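Local coordinates for protein exopolyphosphatase (PDB 1T6C) that probably hydrolyses the phosphoanhydride bonds of polyphosphate or guanosine pentaphosphate, as a calcium-binding member of the Ppx/GppA family with an actin-like fold, at residues 69-74 / 108-113; 220-225 / 263-268; 175-180 / 189-194. All blocks are in the same frame, centred on the assembly; numbering follows the deposited sequence. Where two conformers were deposited one is given.

Overall arrangement
The three contacts follow one another along the chain; none encloses or crosses another. Interaction 1 comes first: 69-74, on helix 60-79, meets 108-113, where helix 99-109 ends before edge strand 114-116 of the five-stranded sheet. Interaction 3 follows, closing a short connection between the consecutive helices 170-177 and 185-199. Interaction 2 closes last, joining the end of helix 214-223 to the turn after helix 256-262. Interactions 2 and 3 both lie in the part of the chain built around the six-stranded sheet, their centres about 24 Å apart. Interaction 1 lies on the opposite side of the chain's centre from interaction 3, about 42 Å from it between centres.

Interaction 1 (69-74 / 108-113)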
loop_
_atom_site.group_PDB
_atom_site.type_symbol
_atom_site.label_atom_id
_atom_site.label_comp_id
_atom_site.label_asym_id
_atom_site.label_seq_id
_atom_site.Cartn_x
_atom_site.Cartn_y
_atom_site.Cartn_z
ATOM N N VAL A 69 -3.575 -19.508 9.810
ATOM C CA VAL A 69 -4.352 -18.282 9.568
ATOM C C VAL A 69 -5.166 -18.419 8.280
ATOM O O VAL A 69 -6.334 -18.020 8.218
ATOM C CB VAL A 69 -3.443 -17.033 9.466
ATOM C CG1 VAL A 69 -4.217 -15.845 8.912
ATOM C CG2 VAL A 69 -2.837 -16.706 10.835
ATOM N N LEU A 70 -4.541 -18.996 7.260
ATOM C CA LEU A 70 -5.187 -19.158 5.971
ATOM C C LEU A 70 -6.348 -20.140 6.093
ATOM O O LEU A 70 -7.374 -19.943 5.466
ATOM C CB LEU A 70 -4.183 -19.569 4.872
ATOM C CG LEU A 70 -3.153 -18.523 4.504
ATOM C CD1 LEU A 70 -2.092 -19.059 3.587
ATOM C CD2 LEU A 70 -3.829 -17.299 3.852
ATOM N N LYS A 71 -6.193 -21.202 6.892
ATOM C CA LYS A 71 -7.305 -22.111 7.134
ATOM C C LYS A 71 -8.486 -21.376 7.782
ATOM O O LYS A 71 -9.632 -21.571 7.379
ATOM C CB LYS A 71 -6.864 -23.328 7.967
ATOM C CG LYS A 71 -5.915 -24.260 7.252
ATOM C CD LYS A 71 -5.407 -25.358 8.203
ATOM C CE LYS A 71 -4.699 -26.452 7.520
ATOM N NZ LYS A 71 -4.254 -27.471 8.539
ATOM N N GLU A 72 -8.193 -20.501 8.748
ATOM C CA GLU A 72 -9.216 -19.724 9.425
ATOM C C GLU A 72 -9.900 -18.779 8.447
ATOM O O GLU A 72 -11.112 -18.685 8.443
ATOM C CB GLU A 72 -8.606 -18.974 10.595
ATOM C CG GLU A 72 -8.181 -19.959 11.676
ATOM C CD GLU A 72 -7.215 -19.404 12.702
ATOM O OE1 GLU A 72 -6.972 -18.170 12.706
ATOM O OE2 GLU A 72 -6.704 -20.223 13.526
ATOM N N TYR A 73 -9.125 -18.180 7.546
ATOM C CA TYR A 73 -9.715 -17.311 6.527
ATOM C C TYR A 73 -10.570 -18.102 5.563
ATOM O O TYR A 73 -11.640 -17.670 5.195
ATOM C CB TYR A 73 -8.635 -16.548 5.773
ATOM C CG TYR A 73 -7.910 -15.471 6.565
ATOM C CD1 TYR A 73 -8.308 -15.116 7.866
ATOM C CD2 TYR A 73 -6.886 -14.765 5.983
ATOM C CE1 TYR A 73 -7.619 -14.146 8.578
ATOM C CE2 TYR A 73 -6.235 -13.779 6.641
ATOM C CZ TYR A 73 -6.605 -13.465 7.950
ATOM O OH TYR A 73 -5.941 -12.476 8.587
ATOM N N LYS A 74 -10.135 -19.290 5.177
ATOM C CA LYS A 74 -10.932 -20.110 4.273
ATOM C C LYS A 74 -12.276 -20.521 4.917
ATOM O O LYS A 74 -13.291 -20.575 4.249
ATOM C CB LYS A 74 -10.116 -21.350 3.848
ATOM C CG LYS A 74 -10.794 -22.276 2.826
ATOM C CD LYS A 74 -11.233 -21.562 1.544
ATOM C CE LYS A 74 -11.614 -22.567 0.427
ATOM N NZ LYS A 74 -12.601 -23.602 0.870
ATOM N N ARG A 108 -2.611 -27.612 -1.119
ATOM C CA ARG A 108 -2.991 -28.945 -0.685
ATOM C C ARG A 108 -3.755 -28.913 0.638
ATOM O O ARG A 108 -4.713 -29.662 0.821
ATOM C CB ARG A 108 -1.747 -29.843 -0.526
ATOM C CG ARG A 108 -0.895 -30.020 -1.767
ATOM C CD ARG A 108 -1.399 -31.018 -2.779
ATOM N NE ARG A 108 -2.577 -30.581 -3.524
ATOM C CZ ARG A 108 -2.544 -29.776 -4.584
ATOM N NH1 ARG A 108 -1.409 -29.267 -5.023
ATOM N NH2 ARG A 108 -3.667 -29.469 -5.192
ATOM N N GLU A 109 -3.337 -28.044 1.546
ATOM C CA GLU A 109 -3.816 -28.054 2.938
ATOM C C GLU A 109 -4.914 -27.039 3.229
ATOM O O GLU A 109 -5.694 -27.214 4.168
ATOM C CB GLU A 109 -2.645 -27.855 3.895
ATOM C CG GLU A 109 -1.640 -28.991 3.807
ATOM C CD GLU A 109 -0.350 -28.728 4.548
ATOM O OE1 GLU A 109 -0.425 -28.077 5.601
ATOM O OE2 GLU A 109 0.731 -29.144 4.049
ATOM N N VAL A 110 -4.981 -25.969 2.423
ATOM C CA VAL A 110 -6.001 -24.925 2.568
ATOM C C VAL A 110 -7.022 -24.939 1.408
ATOM O O VAL A 110 -8.166 -24.541 1.568
ATOM C CB VAL A 110 -5.351 -23.512 2.703
ATOM C CG1 VAL A 110 -6.416 -22.483 2.985
ATOM C CG2 VAL A 110 -4.259 -23.499 3.778
ATOM N N GLY A 111 -6.612 -25.387 0.223
ATOM C CA GLY A 111 -7.518 -25.435 -0.896
ATOM C C GLY A 111 -7.567 -24.152 -1.679
ATOM O O GLY A 111 -8.513 -23.912 -2.437
ATOM N N LEU A 112 -6.490 -23.381 -1.574
ATOM C CA LEU A 112 -6.413 -22.031 -2.122
ATOM C C LEU A 112 -5.143 -21.903 -2.964
ATOM O O LEU A 112 -4.070 -22.313 -2.516
ATOM C CB LEU A 112 -6.370 -20.994 -0.998
ATOM C CG LEU A 112 -7.463 -19.932 -0.842
ATOM C CD1 LEU A 112 -8.793 -20.307 -1.423
ATOM C CD2 LEU A 112 -7.580 -19.605 0.643
ATOM N N VAL A 113 -5.260 -21.330 -4.149
ATOM C CA VAL A 113 -4.102 -20.860 -4.916
ATOM C C VAL A 113 -3.752 -19.432 -4.498
ATOM O O VAL A 113 -4.628 -18.582 -4.446
ATOM C CB VAL A 113 -4.353 -20.918 -6.448
ATOM C CG1 VAL A 113 -3.203 -20.347 -7.210
ATOM C CG2 VAL A 113 -4.567 -22.366 -6.866
HETATM O O HOH W 1 -2.337 -28.895 7.299
HETATM O O HOH W 2 -10.949 -25.412 1.627
#
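Lys71 and Val110 mark the closest approach of the two backbones, their CA atoms 5.5 Å apart, as the end of helix 99-109 comes down on the middle of helix 60-79. Beyond Val110 the chain turns at Gly111, whose phi of 87° would press a side chain against the carbonyl O of Val110; glycine takes this turn without strain. No hydrogen bond links the segments directly, and the contact centres on Val110. With its CG1 anti to the backbone N (chi1 -174°), this residue spreads two methyls over the helix. CG1 lies against the backbone O of Leu70 at 3.7 Å, while CG2 reaches CG of Lys71 at 3.9 Å and also meets CB of Leu70. A beta-branched residue suits the place, since both methyls touch.

Two lysines flank this apolar centre with their methylene chains. Lys71 runs extended, bringing CE within 3.6 Å of Glu109 O, and a water joins its NZ to Glu109 OE1, 2.7 Å from each; Arg105 holds the other carboxylate oxygen. With CG anti to its backbone N (chi1 -177°), Lys74 lays CG 3.7 Å from Val110 O, and bends further out put NZ beside a second water, 2.6 Å away. This water donates to that same carbonyl oxygen, while the ammonium also pairs with Asp78. Leu70 continues inward onto Ile17 and Ile19 of strand 12-19. Here the end of one helix packs against the flank of another in an actin-like domain: helix 60-79 lies on the five-stranded sheet, and helix 99-109 belongs to the beta-alpha-beta connection between parallel strands 84-89 and 114-116.

Interaction 2 (220-225 / 263-268)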
loop_
_atom_site.group_PDB
_atom_site.type_symbol
_atom_site.label_atom_id
_atom_site.label_comp_id
_atom_site.label_asym_id
_atom_site.label_seq_id
_atom_site.Cartn_x
_atom_site.Cartn_y
_atom_site.Cartn_z
ATOM N N ALA A 220 -3.148 13.068 5.699
ATOM C CA ALA A 220 -4.482 13.600 5.528
ATOM C C ALA A 220 -5.211 13.690 6.858
ATOM O O ALA A 220 -5.841 14.713 7.156
ATOM C CB ALA A 220 -5.269 12.764 4.525
ATOM N N ALA A 221 -5.122 12.662 7.697
ATOM C CA ALA A 221 -5.738 12.704 9.021
ATOM C C ALA A 221 -5.148 13.830 9.861
ATOM O O ALA A 221 -5.857 14.511 10.575
ATOM C CB ALA A 221 -5.563 11.361 9.737
ATOM N N LEU A 222 -3.838 14.019 9.805
ATOM C CA LEU A 222 -3.202 15.123 10.535
ATOM C C LEU A 222 -3.677 16.492 10.023
ATOM O O LEU A 222 -4.109 17.359 10.829
ATOM C CB LEU A 222 -1.670 14.994 10.446
ATOM C CG LEU A 222 -1.032 13.803 11.154
ATOM C CD1 LEU A 222 0.438 13.709 10.809
ATOM C CD2 LEU A 222 -1.202 13.914 12.662
ATOM N N GLU A 223 -3.651 16.678 8.709
ATOM C CA GLU A 223 -4.025 17.975 8.105
ATOM C C GLU A 223 -5.458 18.380 8.435
ATOM O O GLU A 223 -5.720 19.536 8.774
ATOM C CB GLU A 223 -3.807 17.952 6.603
ATOM C CG GLU A 223 -4.226 19.228 5.904
ATOM C CD GLU A 223 -3.459 20.451 6.346
ATOM O OE1 GLU A 223 -2.326 20.330 6.873
ATOM O OE2 GLU A 223 -3.996 21.556 6.179
ATOM N N TYR A 224 -6.359 17.404 8.406
ATOM C CA TYR A 224 -7.774 17.629 8.548
ATOM C C TYR A 224 -8.315 17.311 9.937
ATOM O O TYR A 224 -9.527 17.317 10.129
ATOM C CB TYR A 224 -8.522 16.903 7.436
ATOM C CG TYR A 224 -8.221 17.554 6.103
ATOM C CD1 TYR A 224 -8.701 18.834 5.819
ATOM C CD2 TYR A 224 -7.362 16.954 5.169
ATOM C CE1 TYR A 224 -8.399 19.458 4.601
ATOM C CE2 TYR A 224 -7.064 17.583 3.957
ATOM C CZ TYR A 224 -7.592 18.825 3.677
ATOM O OH TYR A 224 -7.277 19.484 2.509
ATOM N N ASN A 225 -7.427 17.092 10.909
ATOM C CA ASN A 225 -7.841 16.902 12.307
ATOM C C ASN A 225 -8.804 15.762 12.488
ATOM O O ASN A 225 -9.803 15.875 13.203
ATOM C CB ASN A 225 -8.458 18.191 12.869
ATOM C CG ASN A 225 -7.534 19.357 12.774
ATOM O OD1 ASN A 225 -6.430 19.299 13.281
ATOM N ND2 ASN A 225 -7.983 20.436 12.125
ATOM N N PHE A 263 1.729 13.768 17.829
ATOM C CA PHE A 263 0.698 13.591 16.801
ATOM C C PHE A 263 0.163 12.163 16.919
ATOM O O PHE A 263 0.723 11.226 16.347
ATOM C CB PHE A 263 1.285 13.859 15.411
ATOM C CG PHE A 263 1.708 15.288 15.211
ATOM C CD1 PHE A 263 3.066 15.632 15.153
ATOM C CD2 PHE A 263 0.778 16.284 15.123
ATOM C CE1 PHE A 263 3.445 16.956 14.984
ATOM C CE2 PHE A 263 1.149 17.616 14.914
ATOM C CZ PHE A 263 2.490 17.954 14.871
ATOM N N ARG A 264 -0.942 12.032 17.650
ATOM C CA ARG A 264 -1.515 10.738 18.025
ATOM C C ARG A 264 -1.804 9.806 16.865
ATOM O O ARG A 264 -1.741 8.590 17.022
ATOM C CB ARG A 264 -2.840 10.970 18.750
ATOM C CG ARG A 264 -2.697 11.511 20.114
ATOM C CD ARG A 264 -4.020 11.678 20.827
ATOM N NE ARG A 264 -3.749 12.512 21.992
ATOM C CZ ARG A 264 -3.220 12.066 23.111
ATOM N NH1 ARG A 264 -2.992 10.766 23.280
ATOM N NH2 ARG A 264 -2.986 12.929 24.098
ATOM N N GLN A 265 -2.103 10.362 15.700
ATOM C CA GLN A 265 -2.442 9.550 14.536
ATOM C C GLN A 265 -1.251 8.796 13.963
ATOM O O GLN A 265 -1.422 7.782 13.281
ATOM C CB GLN A 265 -3.092 10.415 13.463
ATOM C CG GLN A 265 -4.392 11.037 13.940
ATOM C CD GLN A 265 -4.244 12.492 14.353
ATOM O OE1 GLN A 265 -3.274 12.867 15.055
ATOM N NE2 GLN A 265 -5.166 13.343 13.874
ATOM N N VAL A 266 -0.043 9.275 14.251
ATOM C CA VAL A 266 1.173 8.563 13.837
ATOM C C VAL A 266 1.362 7.275 14.616
ATOM O O VAL A 266 1.535 7.322 15.832
ATOM C CB VAL A 266 2.427 9.483 14.009
ATOM C CG1 VAL A 266 3.680 8.774 13.547
ATOM C CG2 VAL A 266 2.202 10.780 13.202
ATOM N N GLU A 267 1.333 6.138 13.928
ATOM C CA GLU A 267 1.643 4.870 14.603
ATOM C C GLU A 267 3.089 4.835 15.041
ATOM O O GLU A 267 3.973 5.180 14.269
ATOM C CB GLU A 267 1.385 3.690 13.684
ATOM C CG GLU A 267 -0.078 3.468 13.380
ATOM C CD GLU A 267 -0.294 2.422 12.314
ATOM O OE1 GLU A 267 0.698 1.828 11.791
ATOM O OE2 GLU A 267 -1.473 2.198 11.993
ATOM N N ASP A 268 3.321 4.338 16.264
ATOM C CA ASP A 268 4.659 4.173 16.854
ATOM C C ASP A 268 5.601 3.483 15.865
ATOM O O ASP A 268 6.749 3.914 15.663
ATOM C CB ASP A 268 4.586 3.303 18.120
ATOM C CG ASP A 268 3.864 3.989 19.291
ATOM O OD1 ASP A 268 3.997 5.221 19.438
ATOM O OD2 ASP A 268 3.141 3.375 20.127
HETATM O O HOH W 3 -4.587 16.518 13.512
#
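Leu222 and Gln265 slide past each other in opposite directions, the leucine coming from the last turn of helix 214-223 and the glutamine from a type I beta turn, Phe263 to Val266. Although the CB of Leu222 does not point at the turn, the end of the side chain comes nearer: with CG beside the backbone N (chi1 -67°), the fork brings both methyls there. CD2 is the busier: it sits 3.3 Å from Gln265 OE1, a close fit, and 3.7 Å from Phe263 CB, meeting the ring obliquely. CD1 lies more loosely, 4.2 Å from Val266 CG2. A branched residue thus serves three neighbours at once, and Trp247 and Phe251 of helix 241-251 also touch it.

This is the capped end of a helix in the domain built on the six-stranded sheet. Asn225, with positive phi, is the C-prime residue of a Schellman motif in which Val226 N turns back to Ala221 O. Gln265 bends at chi2 (101°), bringing its carboxamide to this end. There NE2 bonds to Val226 O and gives a second hydrogen to a water 3.2 Å away, which in turn donates to Leu222 O at 2.9 Å and weakly to Asn225 OD1. Were Gln265 cut back to an alanine, Val226 O would probably lose its side-chain donor, the water one of its ties and Leu222 CD2 part of its cover. The Phe263 ring goes on to meet Trp247 edge-to-face.

Interaction 3 (175-180 / 189-194); sequences ETFFKQ and KRFFEF
Phe177 presses one ring face onto the backbone of Phe191, whose CA stands 3.8 Å from the ring centroid and 10° off the normal, a CH-pi contact. On the opposite face lies the CG2 methyl of Thr176, so the ring is sandwiched. Packing is tightest at its far end, where CZ comes within 3.4 Å of Phe194 CB. The CD2 corner meets the Phe191 ring at its edge, in that ring's plane.

With CG anti to its backbone N, Phe191 sets its ring next to Phe178, and chi2 (82°) turns a face to it; CZ of Phe178 lies 3.8 Å above that face, toward the rim, with the planes inclined at 55°. Flat, wide side chains suit such a seam because a ring such as Phe177 can meet neighbours on both faces. The contact joins the end of helix 170-177 to helix 185-199, consecutive helices between strands 159-166 and 208-212 of the second half of the actin-like fold, and Leu275 and Ala276 of helix 274-288 back Phe178 and Phe191.

Toward solvent the fit slackens. Exposed Arg190 touches the Phe177 ring through its CB, 4.0 Å from CD1; its chain then leaves the ring, and the bend at chi3 brings NE round to donate to a water in the guanidinium plane, 2.8 Å off. That water donates to Phe177 O at the same distance, bridging the segments.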
loop_
_atom_site.group_PDB
_atom_site.type_symbol
_atom_site.label_atom_id
_atom_site.label_comp_id
_atom_site.label_asym_id
_atom_site.label_seq_id
_atom_site.Cartn_x
_atom_site.Cartn_y
_atom_site.Cartn_z
ATOM N N GLU A 175 17.394 4.710 6.718
ATOM C CA GLU A 175 18.699 4.234 7.178
ATOM C C GLU A 175 19.836 4.829 6.355
ATOM O O GLU A 175 20.919 5.142 6.861
ATOM C CB GLU A 175 18.775 2.729 7.060
ATOM C CG GLU A 175 20.065 2.141 7.666
ATOM C CD GLU A 175 21.288 2.122 6.725
ATOM O OE1 GLU A 175 21.146 2.095 5.482
ATOM O OE2 GLU A 175 22.428 2.169 7.239
ATOM N N THR A 176 19.620 4.950 5.064
ATOM C CA THR A 176 20.666 5.376 4.151
ATOM C C THR A 176 21.045 6.823 4.373
ATOM O O THR A 176 22.238 7.168 4.434
ATOM C CB THR A 176 20.184 5.191 2.689
ATOM O OG1 THR A 176 20.074 3.789 2.370
ATOM C CG2 THR A 176 21.171 5.809 1.719
ATOM N N PHE A 177 20.034 7.689 4.443
ATOM C CA PHE A 177 20.287 9.139 4.468
ATOM C C PHE A 177 20.260 9.768 5.855
ATOM O O PHE A 177 20.981 10.738 6.097
ATOM C CB PHE A 177 19.254 9.844 3.579
ATOM C CG PHE A 177 19.412 9.519 2.131
ATOM C CD1 PHE A 177 20.537 9.954 1.446
ATOM C CD2 PHE A 177 18.443 8.796 1.440
ATOM C CE1 PHE A 177 20.726 9.625 0.116
ATOM C CE2 PHE A 177 18.639 8.470 0.132
ATOM C CZ PHE A 177 19.784 8.893 -0.540
ATOM N N PHE A 178 19.390 9.268 6.720
ATOM C CA PHE A 178 19.090 9.922 7.991
ATOM C C PHE A 178 19.898 9.260 9.085
ATOM O O PHE A 178 19.385 8.474 9.869
ATOM C CB PHE A 178 17.595 9.925 8.298
ATOM C CG PHE A 178 16.722 10.588 7.244
ATOM C CD1 PHE A 178 17.232 11.463 6.277
ATOM C CD2 PHE A 178 15.343 10.366 7.254
ATOM C CE1 PHE A 178 16.396 12.057 5.350
ATOM C CE2 PHE A 178 14.492 10.997 6.304
ATOM C CZ PHE A 178 15.025 11.834 5.380
ATOM N N LYS A 179 21.174 9.621 9.152
ATOM C CA LYS A 179 22.037 9.039 10.173
ATOM C C LYS A 179 21.738 9.622 11.559
ATOM O O LYS A 179 21.958 8.931 12.549
ATOM C CB LYS A 179 23.521 9.201 9.847
ATOM C CG LYS A 179 23.934 8.767 8.435
ATOM C CD LYS A 179 23.681 7.317 8.200
ATOM C CE LYS A 179 24.218 6.883 6.839
ATOM N NZ LYS A 179 23.855 5.464 6.536
ATOM N N GLN A 180 21.243 10.861 11.611
ATOM C CA GLN A 180 20.733 11.455 12.858
ATOM C C GLN A 180 19.217 11.332 12.939
ATOM O O GLN A 180 18.531 11.208 11.919
ATOM C CB GLN A 180 21.147 12.914 12.953
ATOM C CG GLN A 180 22.654 13.108 12.917
ATOM C CD GLN A 180 23.227 13.274 14.285
ATOM O OE1 GLN A 180 23.415 12.296 15.011
ATOM N NE2 GLN A 180 23.483 14.521 14.667
ATOM N N LYS A 189 18.907 17.168 2.480
ATOM C CA LYS A 189 19.288 17.620 1.145
ATOM C C LYS A 189 19.708 16.439 0.292
ATOM O O LYS A 189 19.309 16.330 -0.860
ATOM C CB LYS A 189 20.424 18.633 1.269
ATOM C CG LYS A 189 21.020 19.119 -0.009
ATOM C CD LYS A 189 22.531 19.496 0.214
ATOM C CE LYS A 189 23.402 18.294 0.351
ATOM N NZ LYS A 189 24.864 18.678 0.422
ATOM N N ARG A 190 20.559 15.574 0.831
ATOM C CA ARG A 190 20.989 14.416 0.067
ATOM C C ARG A 190 19.820 13.490 -0.330
ATOM O O ARG A 190 19.795 12.925 -1.428
ATOM C CB ARG A 190 22.003 13.620 0.835
ATOM C CG ARG A 190 23.360 14.279 0.907
ATOM C CD ARG A 190 24.404 13.384 1.550
ATOM N NE ARG A 190 24.422 13.387 3.018
ATOM C CZ ARG A 190 25.001 14.326 3.752
ATOM N NH1 ARG A 190 24.998 14.249 5.080
ATOM N NH2 ARG A 190 25.579 15.350 3.175
ATOM N N PHE A 191 18.926 13.277 0.632
ATOM C CA PHE A 191 17.703 12.501 0.424
ATOM C C PHE A 191 16.915 13.095 -0.753
ATOM O O PHE A 191 16.522 12.369 -1.673
ATOM C CB PHE A 191 16.916 12.508 1.734
ATOM C CG PHE A 191 15.467 12.177 1.627
ATOM C CD1 PHE A 191 15.038 10.863 1.567
ATOM C CD2 PHE A 191 14.501 13.186 1.691
ATOM C CE1 PHE A 191 13.696 10.582 1.509
ATOM C CE2 PHE A 191 13.165 12.890 1.667
ATOM C CZ PHE A 191 12.764 11.597 1.569
ATOM N N PHE A 192 16.712 14.403 -0.758
ATOM C CA PHE A 192 15.992 15.002 -1.882
ATOM C C PHE A 192 16.758 14.977 -3.212
ATOM O O PHE A 192 16.139 14.849 -4.273
ATOM C CB PHE A 192 15.525 16.428 -1.532
ATOM C CG PHE A 192 14.294 16.473 -0.638
ATOM C CD1 PHE A 192 13.126 15.839 -1.023
ATOM C CD2 PHE A 192 14.286 17.153 0.570
ATOM C CE1 PHE A 192 11.968 15.873 -0.212
ATOM C CE2 PHE A 192 13.139 17.174 1.385
ATOM C CZ PHE A 192 11.994 16.534 0.982
ATOM N N GLU A 193 18.074 15.126 -3.185
ATOM C CA GLU A 193 18.866 14.979 -4.392
ATOM C C GLU A 193 18.635 13.593 -4.996
ATOM O O GLU A 193 18.535 13.441 -6.222
ATOM C CB GLU A 193 20.357 15.188 -4.099
ATOM C CG GLU A 193 20.769 16.591 -3.714
ATOM C CD GLU A 193 22.235 16.703 -3.239
ATOM O OE1 GLU A 193 22.912 15.675 -3.019
ATOM O OE2 GLU A 193 22.721 17.844 -3.093
ATOM N N PHE A 194 18.612 12.566 -4.144
ATOM C CA PHE A 194 18.403 11.207 -4.611
ATOM C C PHE A 194 17.011 11.079 -5.211
ATOM O O PHE A 194 16.836 10.490 -6.278
ATOM C CB PHE A 194 18.611 10.194 -3.472
ATOM C CG PHE A 194 18.049 8.847 -3.785
ATOM C CD1 PHE A 194 18.715 7.998 -4.662
ATOM C CD2 PHE A 194 16.829 8.456 -3.291
ATOM C CE1 PHE A 194 18.186 6.772 -4.995
ATOM C CE2 PHE A 194 16.282 7.225 -3.632
ATOM C CZ PHE A 194 16.977 6.365 -4.464
HETATM O O HOH W 4 22.991 11.344 4.318
#